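Local coordinates for CREG-like beta-barrel domain-containing protein (Agrobacterium tumefaciens, PDB 3DNH) that is of unknown function but has the split beta-barrel of the pyridoxamine 5'-phosphate oxidase clan, whose members often bind FMN, at residues A[35-39]-A[92-96]; A[69-75]-A[143-149]; A[173-177]-A[219-223]; A[199-203]-A[213-217]. All coordinates share one frame; numbering follows the deposited sequence. Where two conformers were deposited one is given.

Contact 1 of 4, residues A[35-39]-A[92-96]; sequences VLHTS and TLAPF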
loop_
_atom_site.group_PDB
_atom_site.type_symbol
_atom_site.label_atom_id
_atom_site.label_comp_id
_atom_site.label_asym_id
_atom_site.label_seq_id
_atom_site.Cartn_x
_atom_site.Cartn_y
_atom_site.Cartn_z
ATOM N N VAL A 35 9.571 10.539 3.011
ATOM C CA VAL A 35 8.561 9.457 2.912
ATOM C C VAL A 35 8.117 9.027 4.293
ATOM O O VAL A 35 6.925 8.717 4.532
ATOM C CB VAL A 35 9.122 8.209 2.164
ATOM C CG1 VAL A 35 8.095 7.074 2.147
ATOM C CG2 VAL A 35 9.505 8.580 0.732
ATOM N N LEU A 36 9.088 8.939 5.201
ATOM C CA LEU A 36 8.798 8.567 6.558
ATOM C C LEU A 36 7.738 9.482 7.182
ATOM O O LEU A 36 6.772 8.991 7.816
ATOM C CB LEU A 36 10.048 8.577 7.416
ATOM C CG LEU A 36 9.892 8.326 8.918
ATOM C CD1 LEU A 36 9.509 6.905 9.254
ATOM C CD2 LEU A 36 11.254 8.713 9.557
ATOM N N HIS A 37 7.902 10.776 6.978
ATOM C CA HIS A 37 7.066 11.736 7.674
ATOM C C HIS A 37 5.744 12.055 6.987
ATOM O O HIS A 37 4.844 12.656 7.604
ATOM C CB HIS A 37 7.851 13.012 7.967
ATOM C CG HIS A 37 8.800 12.881 9.141
ATOM N ND1 HIS A 37 8.463 13.288 10.417
ATOM C CD2 HIS A 37 10.062 12.386 9.229
ATOM C CE1 HIS A 37 9.467 13.026 11.249
ATOM N NE2 HIS A 37 10.451 12.486 10.549
ATOM N N THR A 38 5.649 11.718 5.710
ATOM C CA THR A 38 4.531 12.182 4.912
ATOM C C THR A 38 3.714 11.031 4.334
ATOM O O THR A 38 2.854 11.254 3.467
ATOM C CB THR A 38 4.964 13.172 3.776
ATOM O OG1 THR A 38 5.892 12.521 2.878
ATOM C CG2 THR A 38 5.607 14.451 4.350
ATOM N N SER A 39 3.969 9.817 4.786
ATOM C CA SER A 39 3.140 8.667 4.326
ATOM C C SER A 39 2.058 8.294 5.341
ATOM O O SER A 39 2.379 8.014 6.494
ATOM C CB SER A 39 4.031 7.446 3.972
ATOM O OG SER A 39 5.021 7.846 3.003
ATOM N N THR A 92 6.157 -1.012 4.478
ATOM C CA THR A 92 6.551 -0.185 3.353
ATOM C C THR A 92 5.670 1.031 3.366
ATOM O O THR A 92 4.454 0.933 3.353
ATOM C CB THR A 92 6.521 -0.906 2.006
ATOM O OG1 THR A 92 7.433 -2.012 2.074
ATOM C CG2 THR A 92 6.949 0.051 0.810
ATOM N N LEU A 93 6.332 2.179 3.426
ATOM C CA LEU A 93 5.688 3.454 3.360
ATOM C C LEU A 93 5.876 4.058 1.979
ATOM O O LEU A 93 6.973 4.000 1.403
ATOM C CB LEU A 93 6.265 4.348 4.437
ATOM C CG LEU A 93 5.715 4.146 5.847
ATOM C CD1 LEU A 93 6.068 2.767 6.400
ATOM C CD2 LEU A 93 6.348 5.230 6.761
ATOM N N ALA A 94 4.807 4.640 1.431
ATOM C CA ALA A 94 4.923 5.327 0.151
ATOM C C ALA A 94 3.880 6.445 0.061
ATOM O O ALA A 94 2.840 6.333 0.727
ATOM C CB ALA A 94 4.765 4.343 -0.986
ATOM N N PRO A 95 4.145 7.522 -0.730
ATOM C CA PRO A 95 3.070 8.496 -1.028
ATOM C C PRO A 95 2.043 7.829 -1.973
ATOM O O PRO A 95 1.958 8.197 -3.150
ATOM C CB PRO A 95 3.811 9.642 -1.749
ATOM C CG PRO A 95 5.004 8.964 -2.401
ATOM C CD PRO A 95 5.423 7.911 -1.387
ATOM N N PHE A 96 1.317 6.824 -1.462
ATOM C CA PHE A 96 0.417 6.017 -2.301
ATOM C C PHE A 96 -0.685 6.819 -2.999
ATOM O O PHE A 96 -1.119 6.463 -4.108
ATOM C CB PHE A 96 -0.258 4.943 -1.474
ATOM C CG PHE A 96 0.628 3.830 -1.107
ATOM C CD1 PHE A 96 1.114 2.976 -2.068
ATOM C CD2 PHE A 96 0.979 3.622 0.229
ATOM C CE1 PHE A 96 1.952 1.919 -1.696
ATOM C CE2 PHE A 96 1.793 2.570 0.604
ATOM C CZ PHE A 96 2.282 1.720 -0.347
#
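Leu93, near the end of strand 88-93, reaches toward the C-terminal part of helix 28-38 and Ser39. Its CB lies 3.8 Å from Ser39 CB, and its CG passes the same Ser39 methylene a little farther off. With CG set anti to the carbonyl carbon (chi1 -81°), the branch is carried toward the helix, and CD2 ends against the backbone of Leu36, 3.9 Å from Leu36 O. The methyl tips of the two leucines meet more loosely, Leu36 CD1 to Leu93 CD2 at 4.4 Å.

Val35 stands beside Ser39 on the same side of Leu93 CB. Its CG1, anti to the backbone N (chi1 177°), rests 3.4 Å from Leu93 O and also touches CA of Ala94, so that a methyl group packs against the strand backbone. Ser39 OG turns back to the helix and donates a 2.6 Å hydrogen bond to Val35 O, the carbonyl four residues earlier; this bond fixes the rotation of the hydroxyl. Ser39 OG also lies 3.5 Å from Ala94 C, a packing contact and not a bond. Pro95 then bends the chain away in an inverse gamma turn.

No hydrogen bond joins the two segments, and almost all the touching residues are buried. Leu107 of the neighbouring strand 106-115 extends the apolar layer beside Val35 and Leu36, while Phe96 meets Phe96 of the second subunit. A helix end seated by aliphatic side chains on a barrel strand in this way belongs to the antiparallel beta-barrel of the pyridoxamine 5'-phosphate oxidase-like fold.

Contact 2 of 4, residues A[69-75]-A[143-149]; sequences PFFFAAG and DTRLYRL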
loop_
_atom_site.group_PDB
_atom_site.type_symbol
_atom_site.label_atom_id
_atom_site.label_comp_id
_atom_site.label_asym_id
_atom_site.label_seq_id
_atom_site.Cartn_x
_atom_site.Cartn_y
_atom_site.Cartn_z
ATOM N N PRO A 69 7.897 5.385 13.764
ATOM C CA PRO A 69 6.552 5.046 13.344
ATOM C C PRO A 69 5.810 4.211 14.377
ATOM O O PRO A 69 6.406 3.372 15.067
ATOM C CB PRO A 69 6.760 4.228 12.063
ATOM C CG PRO A 69 8.168 4.346 11.706
ATOM C CD PRO A 69 8.889 4.605 13.007
ATOM N N PHE A 70 4.491 4.436 14.474
ATOM C CA PHE A 70 3.684 3.612 15.370
ATOM C C PHE A 70 2.364 3.362 14.676
ATOM O O PHE A 70 1.990 4.053 13.724
ATOM C CB PHE A 70 3.536 4.247 16.791
ATOM C CG PHE A 70 2.537 5.402 16.874
ATOM C CD1 PHE A 70 1.203 5.173 17.233
ATOM C CD2 PHE A 70 2.939 6.721 16.627
ATOM C CE1 PHE A 70 0.283 6.260 17.347
ATOM C CE2 PHE A 70 2.047 7.783 16.719
ATOM C CZ PHE A 70 0.706 7.547 17.077
ATOM N N PHE A 71 1.647 2.371 15.156
ATOM C CA PHE A 71 0.415 1.999 14.505
ATOM C C PHE A 71 -0.470 1.208 15.488
ATOM O O PHE A 71 -0.022 0.792 16.572
ATOM C CB PHE A 71 0.693 1.212 13.208
ATOM C CG PHE A 71 1.461 -0.066 13.420
ATOM C CD1 PHE A 71 0.789 -1.272 13.641
ATOM C CD2 PHE A 71 2.855 -0.074 13.374
ATOM C CE1 PHE A 71 1.507 -2.478 13.841
ATOM C CE2 PHE A 71 3.578 -1.254 13.563
ATOM C CZ PHE A 71 2.894 -2.470 13.794
ATOM N N PHE A 72 -1.717 1.050 15.061
ATOM C CA PHE A 72 -2.722 0.371 15.831
ATOM C C PHE A 72 -3.181 -0.847 15.059
ATOM O O PHE A 72 -3.191 -0.835 13.813
ATOM C CB PHE A 72 -3.903 1.317 16.090
ATOM C CG PHE A 72 -5.236 0.648 16.040
ATOM C CD1 PHE A 72 -5.742 -0.013 17.155
ATOM C CD2 PHE A 72 -5.999 0.685 14.869
ATOM C CE1 PHE A 72 -6.997 -0.633 17.100
ATOM C CE2 PHE A 72 -7.259 0.060 14.809
ATOM C CZ PHE A 72 -7.749 -0.601 15.921
ATOM N N ALA A 73 -3.574 -1.881 15.805
ATOM C CA ALA A 73 -4.181 -3.069 15.213
ATOM C C ALA A 73 -5.296 -3.520 16.146
ATOM O O ALA A 73 -5.092 -3.544 17.356
ATOM C CB ALA A 73 -3.180 -4.184 15.051
ATOM N N ALA A 74 -6.466 -3.846 15.595
ATOM C CA ALA A 74 -7.531 -4.483 16.394
ATOM C C ALA A 74 -6.989 -5.817 16.917
ATOM O O ALA A 74 -6.329 -6.525 16.168
ATOM C CB ALA A 74 -8.752 -4.707 15.537
ATOM N N GLY A 75 -7.254 -6.159 18.181
ATOM C CA GLY A 75 -6.710 -7.398 18.772
ATOM C C GLY A 75 -7.170 -8.713 18.149
ATOM O O GLY A 75 -6.431 -9.718 18.134
ATOM N N ASP A 143 -10.530 -4.270 22.471
ATOM C CA ASP A 143 -9.185 -4.830 22.224
ATOM C C ASP A 143 -8.253 -4.060 21.284
ATOM O O ASP A 143 -7.451 -4.659 20.594
ATOM C CB ASP A 143 -9.222 -6.334 21.880
ATOM C CG ASP A 143 -7.875 -7.055 22.205
ATOM O OD1 ASP A 143 -6.856 -6.361 22.491
ATOM O OD2 ASP A 143 -7.818 -8.309 22.182
ATOM N N THR A 144 -8.330 -2.733 21.293
ATOM C CA THR A 144 -7.417 -1.924 20.476
ATOM C C THR A 144 -5.987 -2.195 20.979
ATOM O O THR A 144 -5.750 -2.204 22.190
ATOM C CB THR A 144 -7.778 -0.380 20.480
ATOM O OG1 THR A 144 -7.352 0.265 21.693
ATOM C CG2 THR A 144 -9.248 -0.134 20.323
ATOM N N ARG A 145 -5.063 -2.464 20.054
ATOM C CA ARG A 145 -3.631 -2.704 20.374
ATOM C C ARG A 145 -2.726 -1.681 19.685
ATOM O O ARG A 145 -2.920 -1.354 18.525
ATOM C CB ARG A 145 -3.194 -4.114 19.988
ATOM C CG ARG A 145 -3.846 -5.201 20.832
ATOM C CD ARG A 145 -3.140 -6.521 20.734
ATOM N NE ARG A 145 -3.946 -7.529 21.415
ATOM C CZ ARG A 145 -3.833 -8.838 21.223
ATOM N NH1 ARG A 145 -2.924 -9.317 20.380
ATOM N NH2 ARG A 145 -4.633 -9.667 21.877
ATOM N N LEU A 146 -1.726 -1.211 20.407
ATOM C CA LEU A 146 -0.881 -0.119 19.956
ATOM C C LEU A 146 0.588 -0.577 19.902
ATOM O O LEU A 146 1.096 -1.129 20.872
ATOM C CB LEU A 146 -1.033 0.977 20.976
ATOM C CG LEU A 146 -0.951 2.440 20.610
ATOM C CD1 LEU A 146 -0.981 2.692 19.108
ATOM C CD2 LEU A 146 -2.124 3.101 21.352
ATOM N N TYR A 147 1.272 -0.328 18.790
ATOM C CA TYR A 147 2.654 -0.843 18.604
ATOM C C TYR A 147 3.560 0.233 18.054
ATOM O O TYR A 147 3.114 1.017 17.277
ATOM C CB TYR A 147 2.656 -1.921 17.544
ATOM C CG TYR A 147 1.685 -3.043 17.738
ATOM C CD1 TYR A 147 2.100 -4.268 18.271
ATOM C CD2 TYR A 147 0.367 -2.915 17.298
ATOM C CE1 TYR A 147 1.200 -5.337 18.404
ATOM C CE2 TYR A 147 -0.510 -3.922 17.442
ATOM C CZ TYR A 147 -0.099 -5.138 17.988
ATOM O OH TYR A 147 -1.015 -6.125 18.086
ATOM N N ARG A 148 4.846 0.244 18.406
ATOM C CA ARG A 148 5.769 1.051 17.603
ATOM C C ARG A 148 6.813 0.167 16.931
ATOM O O ARG A 148 7.153 -0.935 17.419
ATOM C CB ARG A 148 6.374 2.256 18.388
ATOM C CG ARG A 148 7.113 1.860 19.611
ATOM C CD ARG A 148 7.918 3.016 20.243
ATOM N NE ARG A 148 7.089 4.033 20.862
ATOM C CZ ARG A 148 6.699 4.031 22.142
ATOM N NH1 ARG A 148 7.030 3.049 22.979
ATOM N NH2 ARG A 148 5.939 5.013 22.588
ATOM N N LEU A 149 7.263 0.629 15.776
ATOM C CA LEU A 149 8.262 -0.081 15.019
ATOM C C LEU A 149 9.612 0.186 15.657
ATOM O O LEU A 149 9.998 1.348 15.837
ATOM C CB LEU A 149 8.248 0.356 13.540
ATOM C CG LEU A 149 9.360 -0.264 12.686
ATOM C CD1 LEU A 149 9.292 -1.781 12.634
ATOM C CD2 LEU A 149 9.314 0.340 11.286
#
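Phe71 and Tyr147 form the apolar centre between strands 69-74 and 144-157, neighbours in the six-stranded antiparallel barrel of the pyridoxamine 5'-phosphate oxidase-like fold. They lie side by side on one face of the sheet as an antiparallel hydrogen-bonded pair. Their planes are nearly parallel, 19° apart, but slid so far that the rings barely overlap. Instead, Tyr147 CB sits over one face of the Phe71 ring, 4.0 Å from its centroid, a CH-pi contact. Phe71 reaches this place with CG between the backbone N and the carbonyl carbon (chi1 60°). The tyrosine ring runs on to Ala73, its CE2 3.6 Å from Ala73 CB, and Met83 of helix 78-85 packs on both aromatic residues.

On the other face, Leu146 CD1 approaches the edge of the Phe70 ring, 3.8 Å from Phe70 CD1. Helix 121-131 covers Phe70 and Leu146.

Between these faces the backbones bind in antiparallel register. Phe71 and Tyr147 exchange two bonds, with Tyr147 N 2.8 Å from Phe71 O, and Ala73 and Arg145 exchange another two. Leu149 N to Pro69 O continues the ladder at one end; at the other, Gly75 N makes a weak bond to Asp143 O.

At that polar end, Gly75 CA lies over one face of the Arg145 guanidinium, whose NE forms a salt bridge with Asp143 OD1 at 3.3 Å, its hydrogen bond weak. Arg148 turns outward to Glu64 and Glu120. Cohesion between the strands thus comes from backbone bonds and apolar packing, much of it aromatic, while the charged groups find their partners within one segment or beyond the pair.

Contact 3 of 4, residues A[173-177]-A[219-223]; sequences RTDLS and IDPDG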
loop_
_atom_site.group_PDB
_atom_site.type_symbol
_atom_site.label_atom_id
_atom_site.label_comp_id
_atom_site.label_asym_id
_atom_site.label_seq_id
_atom_site.Cartn_x
_atom_site.Cartn_y
_atom_site.Cartn_z
ATOM N N ARG A 173 16.226 8.525 12.135
ATOM C CA ARG A 173 15.753 9.108 13.397
ATOM C C ARG A 173 16.024 10.576 13.537
ATOM O O ARG A 173 17.043 11.060 13.056
ATOM C CB ARG A 173 16.378 8.416 14.598
ATOM C CG ARG A 173 15.463 7.352 15.207
ATOM C CD ARG A 173 16.038 6.896 16.560
ATOM N NE ARG A 173 17.506 6.897 16.563
ATOM C CZ ARG A 173 18.278 5.890 16.152
ATOM N NH1 ARG A 173 17.746 4.750 15.696
ATOM N NH2 ARG A 173 19.603 6.027 16.199
ATOM N N THR A 174 15.131 11.287 14.232
ATOM C CA THR A 174 15.442 12.665 14.609
ATOM C C THR A 174 16.064 12.767 15.989
ATOM O O THR A 174 15.465 12.364 16.970
ATOM C CB THR A 174 14.180 13.546 14.568
ATOM O OG1 THR A 174 13.603 13.434 13.270
ATOM C CG2 THR A 174 14.535 14.994 14.872
ATOM N N ASP A 175 17.252 13.359 16.072
ATOM C CA ASP A 175 17.956 13.448 17.333
ATOM C C ASP A 175 17.379 14.563 18.216
ATOM O O ASP A 175 17.399 15.742 17.843
ATOM C CB ASP A 175 19.440 13.662 17.057
ATOM C CG ASP A 175 20.302 13.561 18.305
ATOM O OD1 ASP A 175 19.769 13.365 19.426
ATOM O OD2 ASP A 175 21.537 13.665 18.145
ATOM N N LEU A 176 16.893 14.183 19.402
ATOM C CA LEU A 176 16.244 15.140 20.310
ATOM C C LEU A 176 17.186 15.692 21.392
ATOM O O LEU A 176 16.821 16.633 22.088
ATOM C CB LEU A 176 14.956 14.574 20.929
ATOM C CG LEU A 176 13.837 14.019 19.993
ATOM C CD1 LEU A 176 12.617 13.546 20.789
ATOM C CD2 LEU A 176 13.418 14.959 18.901
ATOM N N SER A 177 18.380 15.098 21.520
ATOM C CA SER A 177 19.441 15.538 22.452
ATOM C C SER A 177 19.840 16.949 22.151
ATOM O O SER A 177 20.011 17.287 20.986
ATOM C CB SER A 177 20.690 14.696 22.260
ATOM O OG SER A 177 20.336 13.346 22.246
ATOM N N ILE A 219 6.267 19.326 16.109
ATOM C CA ILE A 219 7.459 20.174 15.866
ATOM C C ILE A 219 8.656 19.441 16.440
ATOM O O ILE A 219 8.570 18.909 17.544
ATOM C CB ILE A 219 7.338 21.549 16.561
ATOM C CG1 ILE A 219 6.069 22.290 16.049
ATOM C CG2 ILE A 219 8.654 22.355 16.407
ATOM C CD1 ILE A 219 5.625 23.463 16.894
ATOM N N ASP A 220 9.753 19.396 15.683
ATOM C CA ASP A 220 10.978 18.722 16.155
ATOM C C ASP A 220 12.202 19.558 15.748
ATOM O O ASP A 220 12.064 20.568 15.035
ATOM C CB ASP A 220 11.010 17.227 15.694
ATOM C CG ASP A 220 11.030 17.066 14.161
ATOM O OD1 ASP A 220 12.033 17.498 13.525
ATOM O OD2 ASP A 220 10.058 16.514 13.573
ATOM N N PRO A 221 13.396 19.187 16.220
ATOM C CA PRO A 221 14.527 20.039 15.835
ATOM C C PRO A 221 14.781 20.242 14.328
ATOM O O PRO A 221 15.432 21.231 13.937
ATOM C CB PRO A 221 15.731 19.318 16.486
ATOM C CG PRO A 221 15.138 18.656 17.678
ATOM C CD PRO A 221 13.806 18.130 17.178
ATOM N N ASP A 222 14.311 19.322 13.502
ATOM C CA ASP A 222 14.609 19.356 12.061
ATOM C C ASP A 222 13.453 19.920 11.211
ATOM O O ASP A 222 13.636 20.295 10.025
ATOM C CB ASP A 222 14.977 17.942 11.569
ATOM C CG ASP A 222 16.332 17.476 12.087
ATOM O OD1 ASP A 222 17.159 18.325 12.496
ATOM O OD2 ASP A 222 16.561 16.248 12.087
ATOM N N GLY A 223 12.289 20.042 11.828
ATOM C CA GLY A 223 11.143 20.632 11.125
ATOM C C GLY A 223 9.792 20.347 11.748
ATOM O O GLY A 223 9.700 20.040 12.933
HETATM O O HOH W 1 18.474 14.697 13.778
#
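An Asx turn at the hairpin between strands 215-220 and 223-227 receives the loop that follows helix 169-172. Asp220 OD1 takes the backbone N of Asp222 at 2.9 Å through its anti lone pair, and a weaker bond from Gly223 N. Against this turn lies Thr174, whose CG2 is anti to the backbone N (chi1 -55° for OG1) and faces two carboxylates, 3.8 Å from Asp220 OD1 and 3.7 Å from Asp222 OD2. The Leu176 and Pro221 side chains cross at about a right angle, Leu176 CD2 3.6 Å from Pro221 CD, while Pro221 CG rests near the carbonyl oxygen of Asp175.

No direct hydrogen bond crosses, but one water does: it accepts from Asp175 N at 2.9 Å and donates to Asp222 OD2. Asp175 starts a second Asx turn, its OD1 gripped by both the backbone N and the OG of Ser177.

Arginines from other parts of the chain complete the network, Arg33 reaching Thr174 OG1 and Asp222 OD2, and Arg234 pairing with Asp220. The two carboxylates would thus probably be kept ionised, and loop and hairpin are joined by a methyl group, a proline ring, water and a shared arginine, Arg33.

Contact 4 of 4, residues A[199-203]-A[213-217]; sequences EASRL and RWKIT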
loop_
_atom_site.group_PDB
_atom_site.type_symbol
_atom_site.label_atom_id
_atom_site.label_comp_id
_atom_site.label_asym_id
_atom_site.label_seq_id
_atom_site.Cartn_x
_atom_site.Cartn_y
_atom_site.Cartn_z
ATOM N N GLU A 199 -2.371 29.688 9.285
ATOM C CA GLU A 199 -0.912 29.577 9.441
ATOM C C GLU A 199 -0.378 28.156 9.144
ATOM O O GLU A 199 0.653 28.016 8.486
ATOM C CB GLU A 199 -0.445 30.020 10.820
ATOM C CG GLU A 199 1.003 30.467 10.848
ATOM C CD GLU A 199 1.173 31.965 10.472
ATOM O OE1 GLU A 199 1.828 32.682 11.252
ATOM O OE2 GLU A 199 0.648 32.462 9.429
ATOM N N ALA A 200 -1.075 27.110 9.603
ATOM C CA ALA A 200 -0.611 25.723 9.328
ATOM C C ALA A 200 -0.636 25.462 7.802
ATOM O O ALA A 200 0.271 24.833 7.239
ATOM C CB ALA A 200 -1.459 24.762 10.036
ATOM N N SER A 201 -1.662 25.980 7.139
ATOM C CA SER A 201 -1.794 25.847 5.683
ATOM C C SER A 201 -0.688 26.622 4.937
ATOM O O SER A 201 -0.102 26.092 3.976
ATOM C CB SER A 201 -3.185 26.279 5.253
ATOM O OG SER A 201 -3.371 26.047 3.870
ATOM N N ARG A 202 -0.332 27.821 5.415
ATOM C CA ARG A 202 0.849 28.537 4.883
ATOM C C ARG A 202 2.140 27.715 4.982
ATOM O O ARG A 202 2.965 27.719 4.051
ATOM C CB ARG A 202 1.041 29.910 5.534
ATOM C CG ARG A 202 0.074 30.952 4.988
ATOM C CD ARG A 202 -0.047 32.224 5.851
ATOM N NE ARG A 202 1.253 32.810 6.193
ATOM C CZ ARG A 202 1.498 34.121 6.337
ATOM N NH1 ARG A 202 2.728 34.525 6.665
ATOM N NH2 ARG A 202 0.536 35.031 6.134
ATOM N N LEU A 203 2.327 27.049 6.108
ATOM C CA LEU A 203 3.510 26.183 6.334
ATOM C C LEU A 203 3.468 24.957 5.440
ATOM O O LEU A 203 4.506 24.558 4.899
ATOM C CB LEU A 203 3.620 25.731 7.805
ATOM C CG LEU A 203 3.701 26.834 8.863
ATOM C CD1 LEU A 203 3.609 26.228 10.259
ATOM C CD2 LEU A 203 5.024 27.632 8.706
ATOM N N ARG A 213 -7.342 22.478 4.940
ATOM C CA ARG A 213 -7.512 22.671 6.373
ATOM C C ARG A 213 -6.415 21.863 7.039
ATOM O O ARG A 213 -6.581 20.678 7.364
ATOM C CB ARG A 213 -8.933 22.334 6.862
ATOM C CG ARG A 213 -10.108 23.128 6.143
ATOM C CD ARG A 213 -9.751 24.576 5.645
ATOM N NE ARG A 213 -9.556 25.605 6.695
ATOM C CZ ARG A 213 -8.460 26.362 6.864
ATOM N NH1 ARG A 213 -7.400 26.225 6.068
ATOM N NH2 ARG A 213 -8.420 27.281 7.843
ATOM N N TRP A 214 -5.264 22.519 7.167
ATOM C CA TRP A 214 -4.047 21.945 7.774
ATOM C C TRP A 214 -3.928 22.193 9.274
ATOM O O TRP A 214 -4.404 23.215 9.783
ATOM C CB TRP A 214 -2.826 22.546 7.082
ATOM C CG TRP A 214 -2.689 22.052 5.690
ATOM C CD1 TRP A 214 -3.192 22.626 4.566
ATOM C CD2 TRP A 214 -2.068 20.827 5.279
ATOM N NE1 TRP A 214 -2.868 21.869 3.469
ATOM C CE2 TRP A 214 -2.198 20.748 3.873
ATOM C CE3 TRP A 214 -1.386 19.809 5.953
ATOM C CZ2 TRP A 214 -1.676 19.672 3.127
ATOM C CZ3 TRP A 214 -0.858 18.757 5.219
ATOM C CH2 TRP A 214 -1.002 18.698 3.817
ATOM N N LYS A 215 -3.282 21.266 9.974
ATOM C CA LYS A 215 -2.869 21.453 11.365
ATOM C C LYS A 215 -1.437 20.973 11.535
ATOM O O LYS A 215 -1.040 20.004 10.891
ATOM C CB LYS A 215 -3.781 20.673 12.321
ATOM C CG LYS A 215 -5.246 21.248 12.466
ATOM C CD LYS A 215 -5.263 22.627 13.191
ATOM C CE LYS A 215 -6.638 23.336 13.141
ATOM N NZ LYS A 215 -6.653 24.766 13.653
ATOM N N ILE A 216 -0.664 21.668 12.377
ATOM C CA ILE A 216 0.622 21.174 12.856
ATOM C C ILE A 216 0.363 20.035 13.777
ATOM O O ILE A 216 -0.443 20.170 14.709
ATOM C CB ILE A 216 1.376 22.221 13.620
ATOM C CG1 ILE A 216 1.704 23.383 12.677
ATOM C CG2 ILE A 216 2.669 21.621 14.290
ATOM C CD1 ILE A 216 2.261 24.571 13.358
ATOM N N THR A 217 1.010 18.906 13.501
ATOM C CA THR A 217 0.876 17.723 14.341
ATOM C C THR A 217 2.074 17.558 15.249
ATOM O O THR A 217 1.933 16.982 16.343
ATOM C CB THR A 217 0.608 16.419 13.517
ATOM O OG1 THR A 217 1.679 16.208 12.583
ATOM C CG2 THR A 217 -0.716 16.571 12.728
#
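Ala200 is the knob of this helix-on-sheet packing, in which helix 199-206 lies against the edge strand of the three-stranded antiparallel sheet, the short segment axes 7.6 Å apart and at 72°. Its methyl group drops into a shallow hollow formed by the backbone from Trp214 to Ile216: CB is 3.3 Å from Trp214 O and 3.8 Å from Lys215 CA, with Trp214 CB and Ile216 CG1 forming the walls. A residue this small lets the helix come close to the strand backbone.

To one side of the knob, Trp214 fills the space along the helix. Its CB nestles against the peptide between Ala200 and Ser201, and the indole continues past Ser201 CA, placed there by a CG anti to the carbonyl carbon (chi1 -70°). Its NE1 is bonded to Lys210 O, which fixes the ring, and Leu226 and Ala233 of the sheet lie against it. To the other side, one helical turn on from Ala200, Leu203 CD1 meets the tip of Ile216, CD1, at 3.8 Å as the two branches cross; Ala190 and Leu193 of helix 180-194 also back Ile216. Ser201 OG, hydrogen-bonded to Thr211 OG1, passes 3.5 Å from Trp214 CD1.

In the fold
Contacts 1 and 2 both reach the closed six-stranded barrel, their centres about 18 Å apart, and their segments alternate along the chain, so they tie together parts of the same barrel. They touch where Leu36 CD1 meets Pro69 CG, and each reaches the second subunit. Contacts 3 and 4 come later and share strand 215-220 of the separate three-stranded sheet, with contact 4 nested inside the loop closed by contact 3, centres about 19 Å apart. His37 of contact 1 lies beside Thr174 and Asp220 of contact 3, placing the end of helix 28-38 between barrel and small sheet. Contacts 1 and 2 thus belong to barrel and subunit interface; no other chain touches contacts 3 and 4.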